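Local coordinates for CELL WALL surface anchor family protein (Streptococcus pneumoniae, PDB 2X9X) that serves as the repeating backbone subunit of the pneumococcal pilus and so probably builds the shaft that extends from the bacterial cell wall, at residues 4-9 / 252-257; 53-58 / 95-100; 136-141 / 148-153. The protein carries 1 engineered substitution. One frame throughout, in Å; residues are numbered along the deposited sequence. Where two conformers were deposited one is given.

Interaction 1 (4-9 / 252-257). With NA (sodium ion), chain C.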
loop_
_atom_site.group_PDB
_atom_site.type_symbol
_atom_site.label_atom_id
_atom_site.label_comp_id
_atom_site.label_asym_id
_atom_site.label_seq_id
_atom_site.Cartn_x
_atom_site.Cartn_y
_atom_site.Cartn_z
ATOM N N ALA A 4 16.478 7.766 -30.291
ATOM C CA ALA A 4 17.758 7.701 -29.594
ATOM C C ALA A 4 17.619 7.031 -28.231
ATOM O O ALA A 4 18.226 5.991 -27.979
ATOM C CB ALA A 4 18.356 9.096 -29.445
ATOM N N LYS A 5 16.821 7.633 -27.354
ATOM C CA LYS A 5 16.638 7.112 -26.004
ATOM C C LYS A 5 15.369 6.274 -25.904
ATOM O O LYS A 5 14.373 6.564 -26.566
ATOM C CB LYS A 5 16.593 8.257 -24.990
ATOM N N PRO A 6 15.403 5.227 -25.069
ATOM C CA PRO A 6 14.192 4.434 -24.849
ATOM C C PRO A 6 13.161 5.244 -24.068
ATOM O O PRO A 6 13.506 6.257 -23.451
ATOM C CB PRO A 6 14.688 3.256 -24.008
ATOM C CG PRO A 6 15.926 3.745 -23.340
ATOM C CD PRO A 6 16.536 4.778 -24.242
ATOM N N LYS A 7 11.913 4.796 -24.102
ATOM C CA LYS A 7 10.827 5.463 -23.394
ATOM C C LYS A 7 10.079 4.446 -22.550
ATOM O O LYS A 7 10.010 3.269 -22.902
ATOM C CB LYS A 7 9.856 6.107 -24.385
ATOM C CG LYS A 7 10.458 7.198 -25.245
ATOM C CD LYS A 7 9.477 7.647 -26.317
ATOM C CE LYS A 7 8.239 8.281 -25.706
ATOM N NZ LYS A 7 8.544 9.585 -25.049
ATOM N N ILE A 8 9.507 4.893 -21.441
ATOM C CA ILE A 8 8.829 3.972 -20.539
ATOM C C ILE A 8 7.585 4.590 -19.913
ATOM O O ILE A 8 7.497 5.805 -19.741
ATOM C CB ILE A 8 9.782 3.491 -19.415
ATOM C CG1 ILE A 8 9.227 2.244 -18.716
ATOM C CG2 ILE A 8 10.025 4.611 -18.406
ATOM C CD1 ILE A 8 10.261 1.509 -17.866
ATOM N N ASP A 9 6.617 3.738 -19.597
ATOM C CA ASP A 9 5.509 4.124 -18.739
ATOM C C ASP A 9 5.069 2.922 -17.916
ATOM O O ASP A 9 5.219 1.772 -18.338
ATOM C CB ASP A 9 4.330 4.671 -19.553
ATOM C CG ASP A 9 3.256 5.303 -18.677
ATOM O OD1 ASP A 9 3.605 5.861 -17.613
ATOM O OD2 ASP A 9 2.065 5.249 -19.053
ATOM N N LYS A 252 21.496 7.599 -17.760
ATOM C CA LYS A 252 20.615 7.612 -16.602
ATOM C C LYS A 252 19.476 6.624 -16.826
ATOM O O LYS A 252 19.049 6.405 -17.964
ATOM C CB LYS A 252 20.078 9.021 -16.335
ATOM C CG LYS A 252 19.219 9.595 -17.448
ATOM C CD LYS A 252 18.821 11.036 -17.143
ATOM C CE LYS A 252 17.885 11.592 -18.209
ATOM N NZ LYS A 252 17.533 13.018 -17.963
ATOM N N PRO A 253 18.985 6.009 -15.745
ATOM C CA PRO A 253 17.912 5.020 -15.882
ATOM C C PRO A 253 16.588 5.684 -16.244
ATOM O O PRO A 253 16.458 6.907 -16.142
ATOM C CB PRO A 253 17.828 4.418 -14.476
ATOM C CG PRO A 253 18.276 5.535 -13.593
ATOM C CD PRO A 253 19.434 6.129 -14.348
ATOM N N LEU A 254 15.618 4.885 -16.673
ATOM C CA LEU A 254 14.273 5.395 -16.911
ATOM C C LEU A 254 13.437 5.172 -15.662
ATOM O O LEU A 254 13.479 4.100 -15.063
ATOM C CB LEU A 254 13.622 4.714 -18.119
ATOM C CG LEU A 254 14.349 4.828 -19.460
ATOM C CD1 LEU A 254 13.452 4.331 -20.596
ATOM C CD2 LEU A 254 14.801 6.259 -19.719
ATOM N N ASP A 255 12.683 6.195 -15.278
ATOM C CA ASP A 255 11.964 6.204 -14.014
ATOM C C ASP A 255 10.594 6.836 -14.246
ATOM O O ASP A 255 10.447 8.052 -14.142
ATOM C CB ASP A 255 12.777 7.009 -12.995
ATOM C CG ASP A 255 12.116 7.089 -11.635
ATOM O OD1 ASP A 255 10.873 7.057 -11.568
ATOM O OD2 ASP A 255 12.847 7.202 -10.628
ATOM N N PRO A 256 9.592 6.009 -14.582
ATOM C CA PRO A 256 8.250 6.484 -14.938
ATOM C C PRO A 256 7.496 6.964 -13.710
ATOM O O PRO A 256 7.942 6.705 -12.595
ATOM C CB PRO A 256 7.575 5.214 -15.462
ATOM C CG PRO A 256 8.240 4.128 -14.687
ATOM C CD PRO A 256 9.683 4.543 -14.691
ATOM N N THR A 257 6.377 7.655 -13.910
ATOM C CA THR A 257 5.520 8.048 -12.796
ATOM C C THR A 257 4.484 6.956 -12.540
ATOM O O THR A 257 3.623 6.688 -13.381
ATOM C CB THR A 257 4.811 9.393 -13.060
ATOM O OG1 THR A 257 5.787 10.404 -13.346
ATOM C CG2 THR A 257 3.997 9.815 -11.842
HETATM NA NA NA C . 10.192 4.600 -10.534
HETATM O O HOH W 1 5.327 7.895 -16.724
#
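Leu254 reaches from the 252-257 loop to Pro6, just before edge strand 7-12 of a Cna-B-like beta sandwich, and to Ile8 within it. From its base outward, CB of Leu254 meets CG2 of Ile8 at 3.6 Å. With CG anti to its own carbonyl carbon (chi1 -58°) and CD1 continuing the extended chain (chi2 -169°), the CD1 methyl arrives at Pro6. There Leu254 CD1 lies 3.7 Å from Pro6 CG and 3.4 Å from Pro6 O, while Leu254 CD2 stands further off, 4.0 Å from Pro6 O. The same Ile8 methyl also serves the next loop residue but one, CG2 lying 3.7 Å from Pro256 CD, so it fits between Leu254 and Pro256. Beyond this pair, Ile8 packs on Phe139 of one sheet and on Ile41 and Thr43 of the other, which places the contact where the two sheets come together. The touching parts, 6-9 and 254-257, run 20° apart, yet no direct hydrogen bond joins them; the direct contact is apolar. Asp255 turns away from the strand, its OD1 binding the sodium ion at 2.8 Å together with Asp136, Val137 and Glu258. Asp9 is paired with Lys25 in a salt bridge, and its OD1 also accepts from a water at 2.8 Å that in turn accepts from Thr257 N at 3.0 Å.

Interaction 2 (53-58 / 95-100)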
loop_
_atom_site.group_PDB
_atom_site.type_symbol
_atom_site.label_atom_id
_atom_site.label_comp_id
_atom_site.label_asym_id
_atom_site.label_seq_id
_atom_site.Cartn_x
_atom_site.Cartn_y
_atom_site.Cartn_z
ATOM N N THR A 53 22.830 -4.507 -21.263
ATOM C CA THR A 53 21.915 -4.743 -20.157
ATOM C C THR A 53 20.564 -4.091 -20.434
ATOM O O THR A 53 20.499 -2.974 -20.938
ATOM C CB THR A 53 22.469 -4.171 -18.829
ATOM O OG1 THR A 53 23.628 -4.914 -18.432
ATOM C CG2 THR A 53 21.420 -4.257 -17.719
ATOM N N ALA A 54 19.494 -4.814 -20.118
ATOM C CA ALA A 54 18.147 -4.266 -20.098
ATOM C C ALA A 54 17.440 -4.917 -18.924
ATOM O O ALA A 54 16.979 -6.059 -19.026
ATOM C CB ALA A 54 17.412 -4.567 -21.401
ATOM N N ASN A 55 17.395 -4.198 -17.803
ATOM C CA ASN A 55 16.844 -4.718 -16.554
ATOM C C ASN A 55 15.693 -3.866 -16.020
ATOM O O ASN A 55 15.790 -2.641 -15.964
ATOM C CB ASN A 55 17.937 -4.800 -15.481
ATOM C CG ASN A 55 19.006 -5.831 -15.801
ATOM O OD1 ASN A 55 18.907 -6.571 -16.781
ATOM N ND2 ASN A 55 20.035 -5.888 -14.960
ATOM N N TRP A 56 14.609 -4.520 -15.619
ATOM C CA TRP A 56 13.512 -3.838 -14.944
ATOM C C TRP A 56 13.427 -4.318 -13.501
ATOM O O TRP A 56 13.567 -5.506 -13.223
ATOM C CB TRP A 56 12.181 -4.134 -15.630
ATOM C CG TRP A 56 12.039 -3.614 -17.029
ATOM C CD1 TRP A 56 11.401 -2.468 -17.418
ATOM C CD2 TRP A 56 12.502 -4.243 -18.230
ATOM N NE1 TRP A 56 11.452 -2.340 -18.787
ATOM C CE2 TRP A 56 12.126 -3.415 -19.308
ATOM C CE3 TRP A 56 13.213 -5.417 -18.497
ATOM C CZ2 TRP A 56 12.424 -3.731 -20.637
ATOM C CZ3 TRP A 56 13.514 -5.728 -19.817
ATOM C CH2 TRP A 56 13.121 -4.884 -20.868
ATOM N N SER A 57 13.184 -3.397 -12.581
ATOM C CA SER A 57 12.965 -3.790 -11.199
ATOM C C SER A 57 11.830 -2.989 -10.589
ATOM O O SER A 57 11.669 -1.797 -10.877
ATOM C CB SER A 57 14.249 -3.661 -10.382
ATOM O OG SER A 57 14.818 -2.378 -10.515
ATOM N N ASP A 58 11.021 -3.665 -9.777
ATOM C CA ASP A 58 9.873 -3.041 -9.129
ATOM C C ASP A 58 9.852 -3.415 -7.655
ATOM O O ASP A 58 10.108 -4.565 -7.297
ATOM C CB ASP A 58 8.569 -3.493 -9.796
ATOM C CG ASP A 58 7.382 -2.615 -9.421
ATOM O OD1 ASP A 58 7.557 -1.686 -8.612
ATOM O OD2 ASP A 58 6.269 -2.854 -9.936
ATOM N N ASP A 95 12.812 -8.519 -9.920
ATOM C CA ASP A 95 13.782 -8.004 -10.878
ATOM C C ASP A 95 13.739 -8.901 -12.107
ATOM O O ASP A 95 13.715 -10.127 -11.983
ATOM C CB ASP A 95 15.192 -7.983 -10.285
ATOM C CG ASP A 95 15.302 -7.085 -9.066
ATOM O OD1 ASP A 95 15.867 -5.978 -9.184
ATOM O OD2 ASP A 95 14.822 -7.483 -7.987
ATOM N N LEU A 96 13.703 -8.286 -13.285
ATOM C CA LEU A 96 13.639 -9.022 -14.541
ATOM C C LEU A 96 14.768 -8.534 -15.438
ATOM O O LEU A 96 14.804 -7.369 -15.825
ATOM C CB LEU A 96 12.282 -8.805 -15.211
ATOM C CG LEU A 96 11.943 -9.696 -16.408
ATOM C CD1 LEU A 96 10.435 -9.782 -16.597
ATOM C CD2 LEU A 96 12.621 -9.175 -17.664
ATOM N N LYS A 97 15.699 -9.430 -15.749
ATOM C CA LYS A 97 16.909 -9.061 -16.470
ATOM C C LYS A 97 17.006 -9.869 -17.752
ATOM O O LYS A 97 16.960 -11.098 -17.713
ATOM C CB LYS A 97 18.139 -9.328 -15.593
ATOM C CG LYS A 97 18.023 -8.763 -14.178
ATOM C CD LYS A 97 19.239 -9.087 -13.325
ATOM C CE LYS A 97 19.024 -8.629 -11.891
ATOM N NZ LYS A 97 20.246 -8.789 -11.050
ATOM N N LEU A 98 17.136 -9.194 -18.893
ATOM C CA LEU A 98 17.283 -9.922 -20.150
ATOM C C LEU A 98 18.623 -10.642 -20.198
ATOM O O LEU A 98 19.658 -10.088 -19.823
ATOM C CB LEU A 98 17.140 -8.992 -21.359
ATOM C CG LEU A 98 15.784 -8.312 -21.569
ATOM C CD1 LEU A 98 15.735 -7.677 -22.956
ATOM C CD2 LEU A 98 14.618 -9.285 -21.373
ATOM N N THR A 99 18.591 -11.890 -20.650
ATOM C CA THR A 99 19.810 -12.645 -20.899
ATOM C C THR A 99 20.340 -12.246 -22.269
ATOM O O THR A 99 19.722 -11.445 -22.969
ATOM C CB THR A 99 19.526 -14.148 -20.920
ATOM O OG1 THR A 99 18.636 -14.435 -22.004
ATOM C CG2 THR A 99 18.881 -14.594 -19.620
ATOM N N ASP A 100 21.477 -12.808 -22.662
ATOM C CA ASP A 100 22.008 -12.545 -23.993
ATOM C C ASP A 100 20.988 -12.939 -25.063
ATOM O O ASP A 100 20.843 -12.257 -26.074
ATOM C CB ASP A 100 23.330 -13.285 -24.208
ATOM C CG ASP A 100 24.497 -12.612 -23.506
ATOM O OD1 ASP A 100 24.302 -11.524 -22.926
ATOM O OD2 ASP A 100 25.615 -13.171 -23.541
HETATM O O HOH W 2 20.200 -7.547 -18.991
#
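The Trp56 indole presents an edge, not a face, to strand 93-98: Leu96 O and Leu98 CG both lie near the ring plane. CE3 of Trp56 is 3.7 Å from that carbonyl oxygen, and CZ3 of Trp56 is 3.9 Å from Leu98 CG. The Leu96 side chain runs beside the indole in the same direction, its CD2 coming to 3.9 Å from Trp56 CE3. Away from this strand, the indole meets the Phe139 ring with the planes inclined by about 35° and packs on Val115 and Ile117 of the facing sheet. Chi1 of -65° sets CG beside the backbone N, and the turn about the next bond brings the CE3-CZ3 edge to Leu96 and Leu98. The second flat group, the Asn55 amide, is crossed at a slant by the Lys97 chain, Asn55 CG being 3.5 Å from Lys97 CG, on the face that also carries Ser57 and Asp95.

The backbones form an antiparallel pair, with axes at 174°. Trp56 and Leu96 make the hydrogen-bonded pair, Trp56 N to Leu96 O at 2.9 Å and Leu96 N to Trp56 O at 2.8 Å. Leu98 N adds a bond to Ala54 O at 3.1 Å, and a water continues the link from Ala54 N to Leu98 O. At the other end Ser57 CB touches Asp95 OD1 at 3.1 Å, while Asp95 OD2 forms a salt bridge with Arg59. The pairing thus has two chemical faces: Trp56 and Leu96 share one, Trp56 reaching the facing sheet, where its NE1 still finds an acceptor in Thr43 OG1, while Leu98 is covered by helix 100-106; the reverse face is polar.

Interaction 3 (136-141 / 148-153). With NA (sodium ion), chain C.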
loop_
_atom_site.group_PDB
_atom_site.type_symbol
_atom_site.label_atom_id
_atom_site.label_comp_id
_atom_site.label_asym_id
_atom_site.label_seq_id
_atom_site.Cartn_x
_atom_site.Cartn_y
_atom_site.Cartn_z
ATOM N N ASP A 136 7.019 0.964 -7.790
ATOM C CA ASP A 136 8.136 1.837 -8.139
ATOM C C ASP A 136 9.076 1.089 -9.080
ATOM O O ASP A 136 9.902 0.292 -8.639
ATOM C CB ASP A 136 8.872 2.266 -6.857
ATOM C CG ASP A 136 9.996 3.237 -7.127
ATOM O OD1 ASP A 136 10.342 3.396 -8.301
ATOM O OD2 ASP A 136 10.544 3.847 -6.184
ATOM N N VAL A 137 8.942 1.344 -10.376
ATOM C CA VAL A 137 9.735 0.652 -11.386
ATOM C C VAL A 137 10.902 1.497 -11.879
ATOM O O VAL A 137 10.768 2.699 -12.066
ATOM C CB VAL A 137 8.868 0.269 -12.602
ATOM C CG1 VAL A 137 9.743 -0.171 -13.773
ATOM C CG2 VAL A 137 7.874 -0.817 -12.226
ATOM N N THR A 138 12.047 0.865 -12.093
ATOM C CA THR A 138 13.168 1.545 -12.725
ATOM C C THR A 138 13.668 0.650 -13.854
ATOM O O THR A 138 13.690 -0.575 -13.716
ATOM C CB THR A 138 14.302 1.852 -11.721
ATOM O OG1 THR A 138 13.770 2.591 -10.607
ATOM C CG2 THR A 138 15.399 2.676 -12.384
ATOM N N PHE A 139 14.026 1.258 -14.982
ATOM C CA PHE A 139 14.615 0.524 -16.099
ATOM C C PHE A 139 16.075 0.921 -16.216
ATOM O O PHE A 139 16.396 2.079 -16.498
ATOM C CB PHE A 139 13.867 0.804 -17.412
ATOM C CG PHE A 139 14.469 0.122 -18.621
ATOM C CD1 PHE A 139 14.539 -1.259 -18.695
ATOM C CD2 PHE A 139 14.954 0.868 -19.689
ATOM C CE1 PHE A 139 15.086 -1.886 -19.807
ATOM C CE2 PHE A 139 15.503 0.246 -20.804
ATOM C CZ PHE A 139 15.568 -1.132 -20.861
ATOM N N ASN A 140 16.954 -0.050 -15.990
ATOM C CA ASN A 140 18.389 0.176 -15.998
ATOM C C ASN A 140 18.991 -0.495 -17.226
ATOM O O ASN A 140 18.810 -1.693 -17.427
ATOM C CB ASN A 140 18.996 -0.373 -14.705
ATOM C CG ASN A 140 18.363 0.242 -13.464
ATOM O OD1 ASN A 140 18.807 1.281 -12.983
ATOM N ND2 ASN A 140 17.312 -0.394 -12.949
ATOM N N TYR A 141 19.688 0.282 -18.049
ATOM C CA TYR A 141 20.147 -0.195 -19.347
ATOM C C TYR A 141 21.424 0.520 -19.766
ATOM O O TYR A 141 21.850 1.481 -19.128
ATOM C CB TYR A 141 19.069 0.075 -20.402
ATOM C CG TYR A 141 19.013 1.529 -20.825
ATOM C CD1 TYR A 141 18.423 2.487 -20.008
ATOM C CD2 TYR A 141 19.565 1.945 -22.033
ATOM C CE1 TYR A 141 18.379 3.818 -20.384
ATOM C CE2 TYR A 141 19.526 3.275 -22.419
ATOM C CZ TYR A 141 18.933 4.206 -21.589
ATOM O OH TYR A 141 18.897 5.527 -21.965
ATOM N N GLY A 148 22.498 -1.063 -11.841
ATOM C CA GLY A 148 21.460 -0.282 -11.190
ATOM C C GLY A 148 20.146 -1.031 -11.019
ATOM O O GLY A 148 19.863 -2.002 -11.724
ATOM N N ASN A 149 19.334 -0.566 -10.077
ATOM C CA ASN A 149 18.013 -1.127 -9.844
ATOM C C ASN A 149 17.117 -0.105 -9.141
ATOM O O ASN A 149 17.486 1.060 -9.012
ATOM C CB ASN A 149 18.125 -2.411 -9.031
ATOM C CG ASN A 149 18.944 -2.220 -7.782
ATOM O OD1 ASN A 149 18.704 -1.289 -7.021
ATOM N ND2 ASN A 149 19.925 -3.090 -7.569
ATOM N N THR A 150 15.949 -0.541 -8.678
ATOM C CA THR A 150 14.944 0.386 -8.156
ATOM C C THR A 150 15.042 0.554 -6.634
ATOM O O THR A 150 15.488 -0.354 -5.937
ATOM C CB THR A 150 13.517 -0.074 -8.555
ATOM O OG1 THR A 150 12.632 1.052 -8.593
ATOM C CG2 THR A 150 12.976 -1.122 -7.583
ATOM N N PRO A 151 14.642 1.727 -6.110
ATOM C CA PRO A 151 14.708 1.915 -4.656
ATOM C C PRO A 151 13.830 0.927 -3.887
ATOM O O PRO A 151 12.782 0.489 -4.382
ATOM C CB PRO A 151 14.185 3.345 -4.465
ATOM C CG PRO A 151 14.543 4.032 -5.750
ATOM C CD PRO A 151 14.316 2.983 -6.810
ATOM N N LYS A 152 14.270 0.572 -2.683
ATOM C CA LYS A 152 13.483 -0.259 -1.778
ATOM C C LYS A 152 12.957 0.626 -0.656
ATOM O O LYS A 152 13.739 1.227 0.074
ATOM C CB LYS A 152 14.339 -1.389 -1.186
ATOM C CG LYS A 152 14.654 -2.539 -2.149
ATOM C CD LYS A 152 15.693 -2.133 -3.187
ATOM C CE LYS A 152 15.972 -3.254 -4.180
ATOM N NZ LYS A 152 16.856 -2.767 -5.281
ATOM N N PRO A 153 11.626 0.712 -0.513
ATOM C CA PRO A 153 11.061 1.585 0.526
ATOM C C PRO A 153 11.288 1.022 1.932
ATOM O O PRO A 153 11.391 -0.194 2.111
ATOM C CB PRO A 153 9.567 1.631 0.180
ATOM C CG PRO A 153 9.311 0.383 -0.606
ATOM C CD PRO A 153 10.592 0.009 -1.295
HETATM NA NA NA C . 10.192 4.600 -10.534
HETATM O O HOH W 3 10.603 2.228 -4.035
HETATM O O HOH W 4 18.640 3.093 -10.485
#
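Thr150 OG1 is gripped by two groups of segment 136-141. It donates to Asp136 O at 2.8 Å, approaching from well above the carbonyl plane (58° out of it), and it lies 2.8 Å from Thr138 OG1 in a further, probable hydrogen bond whose proton is not settled. With CG anti to the backbone N (chi1 -177°), the Asp136 carboxylate lies beside Thr150 and Pro151; its two oxygens have different partners. Its OD1 binds the sodium ion at 2.5 Å, and the adjacent Val137 O binds the same ion, also at 2.5 Å; Asp255 and Glu258 complete the four protein ligands. The other oxygen, OD2, forms a salt bridge with Lys219, shares a water with Pro151 O, and lies 3.9 Å from Pro151 CD. The sodium ion and Lys219 would probably offset much of the negative charge gathered here. In the fold, residues 148-153 belong to the connection from strand 133-142 of the Cna-B-like domain to strand 162-169 of the next sheet, doubling back along the strand they have just left, with directions 171° apart. Toward the Asn140 end of the strand, Gly148 O sits over the flat face of the Asn140 amide, almost directly above CG at 3.2 Å; Asn140 ND2 is 3.3 Å from that oxygen, but the angle is too poor for a hydrogen bond. Within the connection, Lys152 NZ donates to Thr150 O at 2.9 Å in the carbonyl plane, and also bonds Tyr232 O.

Strand 133-142 is the common element: interaction 3 lies on it, interaction 2 holds strand 53-59, its neighbour in the same sheet, and the loop of interaction 1 probably bonds to it through Leu254 O and Phe139 N. Interactions 2 and 3 are buried, whereas interaction 1 is only partly so. Their chemistry differs accordingly: interaction 1 relies on aliphatic packing plus a water bridge, interaction 2 on regular strand pairing with an aromatic core face, and interaction 3 on hydroxyls and carboxylates near the metal. Interactions 1 and 3 share the sodium ion, which ties Asp255 with Asp136 and Val137. Asp58 OD1 meets Asp136 N at 2.8 Å, joining interaction 2 to that region.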